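Local atomic coordinates of adapter protein MecA 2 (Bacillus subtilis, PDB entry 3JTN), a protein that recognises unfolded, aggregated and regulatory proteins such as ComK and targets them to the ClpC protease, its C-terminal domain, described here, being the part that interacts with ClpC. Residues Thr29-Tyr33 against Arg69-Lys75; Ile3-Phe7 against Leu56-Pro62; Gly24-Gly28 against Ala82-Ile86. One frame throughout, in Å; residues are numbered along the deposited sequence.

How the interactions relate
The three contacts lie in one small domain, built on an antiparallel sheet with strand order 61-62, 3-7, 36-41, 29-33, 75-78. Interaction 2 joins helix 49-59 and strand 61-62 to strand 3-7 at one side of the sheet; interaction 1 brings helix 67-73 and the start of strand 75-78 to strand 29-33 at the other. Their centres are about 15 Å apart, and L70 packs on I4. Along the chain, interaction 1 is nested inside interaction 3, where V30 rests on A82, while the segments of interaction 2 alternate with those of both others. Interactions 2 and 3 do not touch. Early and late parts of the chain are thus tied into the compact domain that interacts with ClpC.

Interaction 1: residues Thr29-Tyr33 against Arg69-Lys75; sequences TVYHY and RLQEYGK
Y31 and L70 meet where helix 67-73 lies against strand 29-33 and leads into strand 75-78, the antiparallel neighbour of strand 29-33 at the edge of the sheet. Followed outward, L70 sets CB over one face of the Y31 ring, 3.9 Å from the centroid and displaced toward the rim, a CH-pi contact. CG stands anti to the carbonyl carbon (chi1 -77°), and from there the two methyls divide between two tyrosines: CD1 reaches Y31 CD2 at 3.7 Å, whereas CD2 presses on Y33 CB at 3.5 Å. A branched leucine suits this place because one residue can serve both neighbours; beyond it F38 and L65 continue the apolar packing.

Y33 swings its ring toward the helix end, with CG anti to the backbone N (chi1 173°), so that Y73 O lies at the ring edge, near its plane. At the far end of that ring, Y33 OH lies over one face of the R69 guanidinium, too poorly angled for a hydrogen bond. G74 CA lies 3.8 Å from Y33 CD1, and a CB there would clash with L70 O, so glycine fits the turn. Just after it the strands pair: H32 N donates to K75 O, a bond lying in the carbonyl plane, and K75 N returns to H32 O at 2.6 Å. Alongside, Y31 CA makes a CA-H...O contact of 3.1 Å with the same K75 O.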
loop_
_atom_site.group_PDB
_atom_site.type_symbol
_atom_site.label_atom_id
_atom_site.label_comp_id
_atom_site.label_asym_id
_atom_site.label_seq_id
_atom_site.Cartn_x
_atom_site.Cartn_y
_atom_site.Cartn_z
ATOM N N THR A 29 -0.994 -4.443 -2.367
ATOM C CA THR A 29 -0.236 -5.556 -1.849
ATOM C C THR A 29 0.680 -5.066 -0.755
ATOM O O THR A 29 1.541 -4.217 -0.983
ATOM C CB THR A 29 0.584 -6.217 -2.939
ATOM O OG1 THR A 29 -0.297 -6.978 -3.773
ATOM C CG2 THR A 29 1.618 -7.143 -2.321
ATOM N N VAL A 30 0.479 -5.592 0.442
ATOM C CA VAL A 30 1.304 -5.214 1.578
ATOM C C VAL A 30 2.450 -6.189 1.751
ATOM O O VAL A 30 2.231 -7.395 1.832
ATOM C CB VAL A 30 0.489 -5.184 2.884
ATOM C CG1 VAL A 30 1.408 -4.940 4.080
ATOM C CG2 VAL A 30 -0.604 -4.126 2.800
ATOM N N TYR A 31 3.667 -5.653 1.810
ATOM C CA TYR A 31 4.846 -6.446 2.118
ATOM C C TYR A 31 5.426 -6.027 3.456
ATOM O O TYR A 31 5.282 -4.884 3.860
ATOM C CB TYR A 31 5.924 -6.240 1.056
ATOM C CG TYR A 31 5.544 -6.716 -0.318
ATOM C CD1 TYR A 31 5.666 -8.054 -0.671
ATOM C CD2 TYR A 31 5.075 -5.825 -1.271
ATOM C CE1 TYR A 31 5.322 -8.496 -1.945
ATOM C CE2 TYR A 31 4.732 -6.253 -2.546
ATOM C CZ TYR A 31 4.856 -7.590 -2.877
ATOM O OH TYR A 31 4.511 -8.014 -4.147
ATOM N N HIS A 32 6.089 -6.959 4.138
ATOM C CA HIS A 32 6.899 -6.608 5.296
ATOM C C HIS A 32 8.340 -6.917 4.958
ATOM O O HIS A 32 8.678 -8.043 4.614
ATOM C CB HIS A 32 6.479 -7.372 6.554
ATOM C CG HIS A 32 7.285 -7.014 7.763
ATOM N ND1 HIS A 32 7.083 -5.850 8.473
ATOM C CD2 HIS A 32 8.303 -7.658 8.381
ATOM C CE1 HIS A 32 7.937 -5.795 9.481
ATOM N NE2 HIS A 32 8.688 -6.881 9.447
ATOM N N TYR A 33 9.190 -5.912 5.048
ATOM C CA TYR A 33 10.578 -6.082 4.684
ATOM C C TYR A 33 11.437 -5.171 5.546
ATOM O O TYR A 33 11.125 -3.994 5.713
ATOM C CB TYR A 33 10.770 -5.783 3.191
ATOM C CG TYR A 33 12.212 -5.770 2.750
ATOM C CD1 TYR A 33 12.909 -6.956 2.539
ATOM C CD2 TYR A 33 12.885 -4.571 2.554
ATOM C CE1 TYR A 33 14.227 -6.945 2.143
ATOM C CE2 TYR A 33 14.210 -4.550 2.157
ATOM C CZ TYR A 33 14.874 -5.739 1.953
ATOM O OH TYR A 33 16.191 -5.719 1.557
ATOM N N ARG A 69 12.718 -6.650 -5.054
ATOM C CA ARG A 69 13.322 -6.752 -3.734
ATOM C C ARG A 69 12.282 -7.178 -2.708
ATOM O O ARG A 69 12.559 -7.989 -1.817
ATOM C CB ARG A 69 13.928 -5.416 -3.315
ATOM C CG ARG A 69 14.869 -5.524 -2.122
ATOM C CD ARG A 69 16.172 -6.205 -2.525
ATOM N NE ARG A 69 17.188 -6.138 -1.476
ATOM C CZ ARG A 69 17.559 -7.168 -0.719
ATOM N NH1 ARG A 69 16.998 -8.358 -0.891
ATOM N NH2 ARG A 69 18.494 -7.012 0.208
ATOM N N LEU A 70 11.083 -6.623 -2.841
ATOM C CA LEU A 70 9.997 -6.916 -1.915
ATOM C C LEU A 70 9.395 -8.312 -2.103
ATOM O O LEU A 70 8.991 -8.949 -1.137
ATOM C CB LEU A 70 8.894 -5.848 -2.013
ATOM C CG LEU A 70 9.173 -4.497 -1.337
ATOM C CD1 LEU A 70 7.967 -3.558 -1.429
ATOM C CD2 LEU A 70 9.581 -4.683 0.113
ATOM N N GLN A 71 9.330 -8.790 -3.337
ATOM C CA GLN A 71 8.670 -10.065 -3.586
ATOM C C GLN A 71 9.588 -11.276 -3.415
ATOM O O GLN A 71 9.130 -12.366 -3.074
ATOM C CB GLN A 71 8.050 -10.080 -4.977
ATOM C CG GLN A 71 9.042 -10.380 -6.070
ATOM C CD GLN A 71 8.606 -9.807 -7.393
ATOM O OE1 GLN A 71 9.274 -9.989 -8.413
ATOM N NE2 GLN A 71 7.479 -9.097 -7.386
ATOM N N GLU A 72 10.879 -11.100 -3.650
ATOM C CA GLU A 72 11.791 -12.223 -3.513
ATOM C C GLU A 72 12.424 -12.246 -2.127
ATOM O O GLU A 72 12.873 -13.290 -1.660
ATOM C CB GLU A 72 12.863 -12.203 -4.606
ATOM C CG GLU A 72 13.953 -13.268 -4.439
ATOM C CD GLU A 72 13.442 -14.693 -4.627
ATOM O OE1 GLU A 72 13.700 -15.556 -3.751
ATOM O OE2 GLU A 72 12.786 -14.950 -5.658
ATOM N N TYR A 73 12.437 -11.099 -1.458
ATOM C CA TYR A 73 13.122 -10.993 -0.174
ATOM C C TYR A 73 12.248 -10.463 0.979
ATOM O O TYR A 73 12.637 -10.543 2.142
ATOM C CB TYR A 73 14.393 -10.154 -0.325
ATOM C CG TYR A 73 15.300 -10.635 -1.437
ATOM C CD1 TYR A 73 16.298 -11.568 -1.193
ATOM C CD2 TYR A 73 15.157 -10.159 -2.737
ATOM C CE1 TYR A 73 17.132 -12.013 -2.210
ATOM C CE2 TYR A 73 15.985 -10.596 -3.758
ATOM C CZ TYR A 73 16.970 -11.523 -3.488
ATOM O OH TYR A 73 17.795 -11.964 -4.500
ATOM N N GLY A 74 11.073 -9.932 0.656
ATOM C CA GLY A 74 10.167 -9.432 1.678
ATOM C C GLY A 74 9.110 -10.451 2.065
ATOM O O GLY A 74 9.015 -11.520 1.462
ATOM N N LYS A 75 8.311 -10.122 3.073
ATOM C CA LYS A 75 7.221 -10.992 3.497
ATOM C C LYS A 75 5.892 -10.507 2.915
ATOM O O LYS A 75 5.521 -9.339 3.062
ATOM C CB LYS A 75 7.159 -11.072 5.034
ATOM C CG LYS A 75 6.019 -11.924 5.604
ATOM C CD LYS A 75 6.078 -13.380 5.129
ATOM C CE LYS A 75 4.916 -14.206 5.699
ATOM N NZ LYS A 75 4.560 -15.373 4.843
#

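Interaction 2: residues Ile3-Phe7 against Leu56-Pro62; sequences IIYQF and LAEYGNP
Y5 of strand 3-7 slides its ring between L56, near the end of helix 49-59, and the N61-P62 link, and this packing carries most of the contact. L56 CB stands over the centre of one ring face, 3.7 Å from the centroid, in a CH-pi contact. Across the opposite face runs the N61-P62 peptide link, with P62 CA another CH-pi partner, 4.0 Å from the centroid. The A57 backbone comes close to the ring as well, its CA 3.4 Å from Y5 CE1, with CB touching more loosely. With an alanine in place of Y5, the gap left between L56 and P62 would probably let the helix end and the short strand shift against each other. Two residues on, F7 turns CG anti to the carbonyl carbon (chi1 -67°), which brings its ring edge to Y59 O, 3.4 Å from F7 CD1. G60 comes so near that a side chain would strike both Q6 O and the F7 ring, which explains why glycine suits this position.

The polar part is a backbone pair at the edge of the sheet. Q6 N donates to N61 O at 2.7 Å, and N61 N returns to Q6 O at 2.9 Å. Beyond the pair, Q6 NE2 bonds to Q36 on the neighbouring strand, while Y59 OH reaches S19 of helix 10-22. On the helix side, L56 O takes two backbone donors, Y59 N and G60 N.

The chemistry implies a division of labour: two backbone hydrogen bonds set the register, while the tyrosine ring, covered on both faces, holds helix and strand together.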
loop_
_atom_site.group_PDB
_atom_site.type_symbol
_atom_site.label_atom_id
_atom_site.label_comp_id
_atom_site.label_asym_id
_atom_site.label_seq_id
_atom_site.Cartn_x
_atom_site.Cartn_y
_atom_site.Cartn_z
ATOM N N ILE A 3 3.935 1.787 -8.059
ATOM C CA ILE A 3 3.799 2.528 -6.814
ATOM C C ILE A 3 4.094 1.653 -5.609
ATOM O O ILE A 3 3.471 0.611 -5.431
ATOM C CB ILE A 3 2.380 3.052 -6.636
ATOM C CG1 ILE A 3 1.808 3.526 -7.958
ATOM C CG2 ILE A 3 2.340 4.156 -5.583
ATOM C CD1 ILE A 3 0.472 4.215 -7.812
ATOM N N ILE A 4 5.024 2.096 -4.770
ATOM C CA ILE A 4 5.329 1.409 -3.530
ATOM C C ILE A 4 5.661 2.462 -2.495
ATOM O O ILE A 4 6.560 3.282 -2.699
ATOM C CB ILE A 4 6.555 0.489 -3.665
ATOM C CG1 ILE A 4 6.424 -0.414 -4.889
ATOM C CG2 ILE A 4 6.737 -0.347 -2.417
ATOM C CD1 ILE A 4 7.585 -1.390 -5.066
ATOM N N TYR A 5 4.939 2.443 -1.382
ATOM C CA TYR A 5 5.254 3.342 -0.291
ATOM C C TYR A 5 5.690 2.543 0.915
ATOM O O TYR A 5 5.196 1.445 1.137
ATOM C CB TYR A 5 4.057 4.243 0.038
ATOM C CG TYR A 5 4.163 5.584 -0.641
ATOM C CD1 TYR A 5 4.074 6.764 0.084
ATOM C CD2 TYR A 5 4.394 5.670 -2.008
ATOM C CE1 TYR A 5 4.187 7.989 -0.534
ATOM C CE2 TYR A 5 4.511 6.896 -2.640
ATOM C CZ TYR A 5 4.415 8.052 -1.896
ATOM O OH TYR A 5 4.524 9.281 -2.509
ATOM N N GLN A 6 6.650 3.067 1.665
ATOM C CA GLN A 6 6.984 2.467 2.938
ATOM C C GLN A 6 6.161 3.179 3.993
ATOM O O GLN A 6 5.712 4.309 3.791
ATOM C CB GLN A 6 8.482 2.564 3.232
ATOM C CG GLN A 6 9.040 3.957 3.368
ATOM C CD GLN A 6 10.553 3.939 3.516
ATOM O OE1 GLN A 6 11.246 4.851 3.063
ATOM N NE2 GLN A 6 11.075 2.884 4.131
ATOM N N PHE A 7 5.953 2.515 5.115
ATOM C CA PHE A 7 5.084 3.059 6.142
ATOM C C PHE A 7 5.736 2.985 7.508
ATOM O O PHE A 7 6.474 2.047 7.805
ATOM C CB PHE A 7 3.722 2.363 6.106
ATOM C CG PHE A 7 2.943 2.672 4.864
ATOM C CD1 PHE A 7 2.082 3.762 4.824
ATOM C CD2 PHE A 7 3.110 1.911 3.718
ATOM C CE1 PHE A 7 1.390 4.065 3.671
ATOM C CE2 PHE A 7 2.418 2.210 2.563
ATOM C CZ PHE A 7 1.559 3.282 2.533
ATOM N N LEU A 56 -1.168 8.615 -0.864
ATOM C CA LEU A 56 -0.215 7.680 -0.273
ATOM C C LEU A 56 0.764 8.414 0.629
ATOM O O LEU A 56 1.100 7.924 1.710
ATOM C CB LEU A 56 0.569 6.937 -1.346
ATOM C CG LEU A 56 -0.091 5.710 -1.956
ATOM C CD1 LEU A 56 0.939 4.962 -2.780
ATOM C CD2 LEU A 56 -0.663 4.822 -0.870
ATOM N N ALA A 57 1.210 9.584 0.167
ATOM C CA ALA A 57 2.193 10.411 0.874
ATOM C C ALA A 57 1.689 10.929 2.214
ATOM O O ALA A 57 2.488 11.251 3.104
ATOM C CB ALA A 57 2.633 11.578 0.001
ATOM N N GLU A 58 0.371 11.028 2.351
ATOM C CA GLU A 58 -0.228 11.446 3.611
ATOM C C GLU A 58 0.023 10.389 4.669
ATOM O O GLU A 58 0.076 10.686 5.853
ATOM C CB GLU A 58 -1.737 11.650 3.456
ATOM C CG GLU A 58 -2.149 12.868 2.629
ATOM C CD GLU A 58 -3.625 12.835 2.240
ATOM O OE1 GLU A 58 -4.272 11.775 2.427
ATOM O OE2 GLU A 58 -4.140 13.863 1.743
ATOM N N TYR A 59 0.175 9.140 4.243
ATOM C CA TYR A 59 0.264 8.038 5.196
ATOM C C TYR A 59 1.633 7.369 5.253
ATOM O O TYR A 59 2.016 6.799 6.271
ATOM C CB TYR A 59 -0.817 7.010 4.894
ATOM C CG TYR A 59 -2.209 7.531 5.140
ATOM C CD1 TYR A 59 -2.764 7.493 6.411
ATOM C CD2 TYR A 59 -2.965 8.064 4.107
ATOM C CE1 TYR A 59 -4.046 7.975 6.652
ATOM C CE2 TYR A 59 -4.250 8.540 4.332
ATOM C CZ TYR A 59 -4.784 8.492 5.610
ATOM O OH TYR A 59 -6.058 8.955 5.853
ATOM N N GLY A 60 2.371 7.439 4.154
ATOM C CA GLY A 60 3.658 6.792 4.096
ATOM C C GLY A 60 4.640 7.634 3.316
ATOM O O GLY A 60 4.334 8.752 2.902
ATOM N N ASN A 61 5.828 7.085 3.118
ATOM C CA ASN A 61 6.867 7.780 2.403
ATOM C C ASN A 61 7.315 6.945 1.213
ATOM O O ASN A 61 7.208 5.726 1.240
ATOM C CB ASN A 61 8.035 8.081 3.338
ATOM C CG ASN A 61 7.710 9.181 4.333
ATOM O OD1 ASN A 61 7.960 10.361 4.074
ATOM N ND2 ASN A 61 7.127 8.805 5.464
ATOM N N PRO A 62 7.798 7.605 0.159
ATOM C CA PRO A 62 8.231 6.839 -1.004
ATOM C C PRO A 62 9.341 5.898 -0.549
ATOM O O PRO A 62 9.912 6.051 0.541
ATOM C CB PRO A 62 8.797 7.904 -1.949
ATOM C CG PRO A 62 8.359 9.228 -1.387
ATOM C CD PRO A 62 8.193 9.017 0.083
#

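Interaction 3: residues Gly24-Gly28 against Ala82-Ile86; sequences GITGG and AVETI
Backbone carbonyls of T26, G27 and G28, in the glycine-rich loop between helix 10-22 and strand 29-33, meet the N-terminal turn of helix 82-87 and face its first backbone N-H groups. G27 O accepts from V83 N at 2.8 Å in a nearly straight bond (173°), and G28 O takes A82 N at 3.0 Å, with the donor tilted from the carbonyl plane. The third, T26 O to E84 N, is long at 3.3 Å and weak. A water also donates to T26 O, at 2.6 Å, and to E84 OE2, at 3.1 Å, linking the acidic side chain back to the loop.

With CG1 anti to the backbone N (chi1 169°) and CG2 beside it, V83 sets both methyls against the loop backbone, each 3.5 Å from I25 O; its apolar neighbour is L20 of helix 10-22. A82 keeps its small CB close to G28 O, where a bulkier group would have little room, and it also touches L39 of strand 36-41.

The glycines suit their places for separate reasons. G24, with positive phi, is the C-prime residue of the Schellman motif that ends helix 10-22. At G28 a CB would jam against the preceding carbonyl and crowd A82 CB.

In the first turn of a helix the amide N-H groups lack acceptors within the helix itself, so the loop carbonyls satisfy them from outside; their partial negative charge would probably also complement the positive end of the helix dipole.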
loop_
_atom_site.group_PDB
_atom_site.type_symbol
_atom_site.label_atom_id
_atom_site.label_comp_id
_atom_site.label_asym_id
_atom_site.label_seq_id
_atom_site.Cartn_x
_atom_site.Cartn_y
_atom_site.Cartn_z
ATOM N N GLY A 24 -12.191 4.185 -4.156
ATOM C CA GLY A 24 -12.418 3.013 -4.984
ATOM C C GLY A 24 -11.210 2.116 -5.238
ATOM O O GLY A 24 -11.282 1.224 -6.089
ATOM N N ILE A 25 -10.108 2.336 -4.520
ATOM C CA ILE A 25 -8.929 1.466 -4.645
ATOM C C ILE A 25 -8.973 0.390 -3.567
ATOM O O ILE A 25 -8.553 0.617 -2.430
ATOM C CB ILE A 25 -7.607 2.242 -4.492
ATOM C CG1 ILE A 25 -7.460 3.313 -5.570
ATOM C CG2 ILE A 25 -6.421 1.307 -4.510
ATOM C CD1 ILE A 25 -8.128 2.967 -6.833
ATOM N N THR A 26 -9.479 -0.784 -3.924
ATOM C CA THR A 26 -9.766 -1.821 -2.939
ATOM C C THR A 26 -8.689 -2.914 -2.910
ATOM O O THR A 26 -8.801 -3.901 -2.192
ATOM C CB THR A 26 -11.183 -2.408 -3.183
ATOM O OG1 THR A 26 -12.169 -1.407 -2.892
ATOM C CG2 THR A 26 -11.440 -3.601 -2.311
ATOM N N GLY A 27 -7.622 -2.715 -3.673
ATOM C CA GLY A 27 -6.589 -3.726 -3.776
ATOM C C GLY A 27 -5.382 -3.429 -2.914
ATOM O O GLY A 27 -5.494 -3.231 -1.712
ATOM N N GLY A 28 -4.209 -3.396 -3.530
ATOM C CA GLY A 28 -2.988 -3.178 -2.789
ATOM C C GLY A 28 -2.312 -4.459 -2.347
ATOM O O GLY A 28 -2.951 -5.444 -1.985
ATOM N N ALA A 82 -5.140 -5.999 -0.040
ATOM C CA ALA A 82 -4.759 -5.276 1.175
ATOM C C ALA A 82 -5.868 -4.395 1.742
ATOM O O ALA A 82 -6.247 -4.529 2.914
ATOM C CB ALA A 82 -3.533 -4.440 0.910
ATOM N N VAL A 83 -6.374 -3.475 0.925
ATOM C CA VAL A 83 -7.327 -2.490 1.423
ATOM C C VAL A 83 -8.624 -3.153 1.836
ATOM O O VAL A 83 -9.228 -2.776 2.833
ATOM C CB VAL A 83 -7.653 -1.413 0.392
ATOM C CG1 VAL A 83 -8.837 -0.599 0.872
ATOM C CG2 VAL A 83 -6.443 -0.519 0.142
ATOM N N GLU A 84 -9.058 -4.149 1.074
ATOM C CA GLU A 84 -10.342 -4.743 1.357
ATOM C C GLU A 84 -10.232 -5.681 2.550
ATOM O O GLU A 84 -11.169 -5.805 3.324
ATOM C CB GLU A 84 -10.901 -5.475 0.144
ATOM C CG GLU A 84 -10.631 -6.945 0.116
ATOM C CD GLU A 84 -11.855 -7.721 -0.302
ATOM O OE1 GLU A 84 -12.708 -7.994 0.573
ATOM O OE2 GLU A 84 -11.970 -8.052 -1.499
ATOM N N THR A 85 -9.081 -6.330 2.691
ATOM C CA THR A 85 -8.800 -7.154 3.858
ATOM C C THR A 85 -8.808 -6.309 5.121
ATOM O O THR A 85 -9.394 -6.681 6.122
ATOM C CB THR A 85 -7.433 -7.813 3.743
ATOM O OG1 THR A 85 -7.479 -8.816 2.724
ATOM C CG2 THR A 85 -7.038 -8.448 5.078
ATOM N N ILE A 86 -8.142 -5.165 5.059
ATOM C CA ILE A 86 -8.095 -4.248 6.183
ATOM C C ILE A 86 -9.465 -3.654 6.468
ATOM O O ILE A 86 -9.948 -3.716 7.595
ATOM C CB ILE A 86 -7.106 -3.122 5.918
ATOM C CG1 ILE A 86 -5.679 -3.662 5.983
ATOM C CG2 ILE A 86 -7.298 -2.007 6.925
ATOM C CD1 ILE A 86 -4.615 -2.603 5.808
HETATM O O HOH W 1 -9.654 -6.320 -2.715
#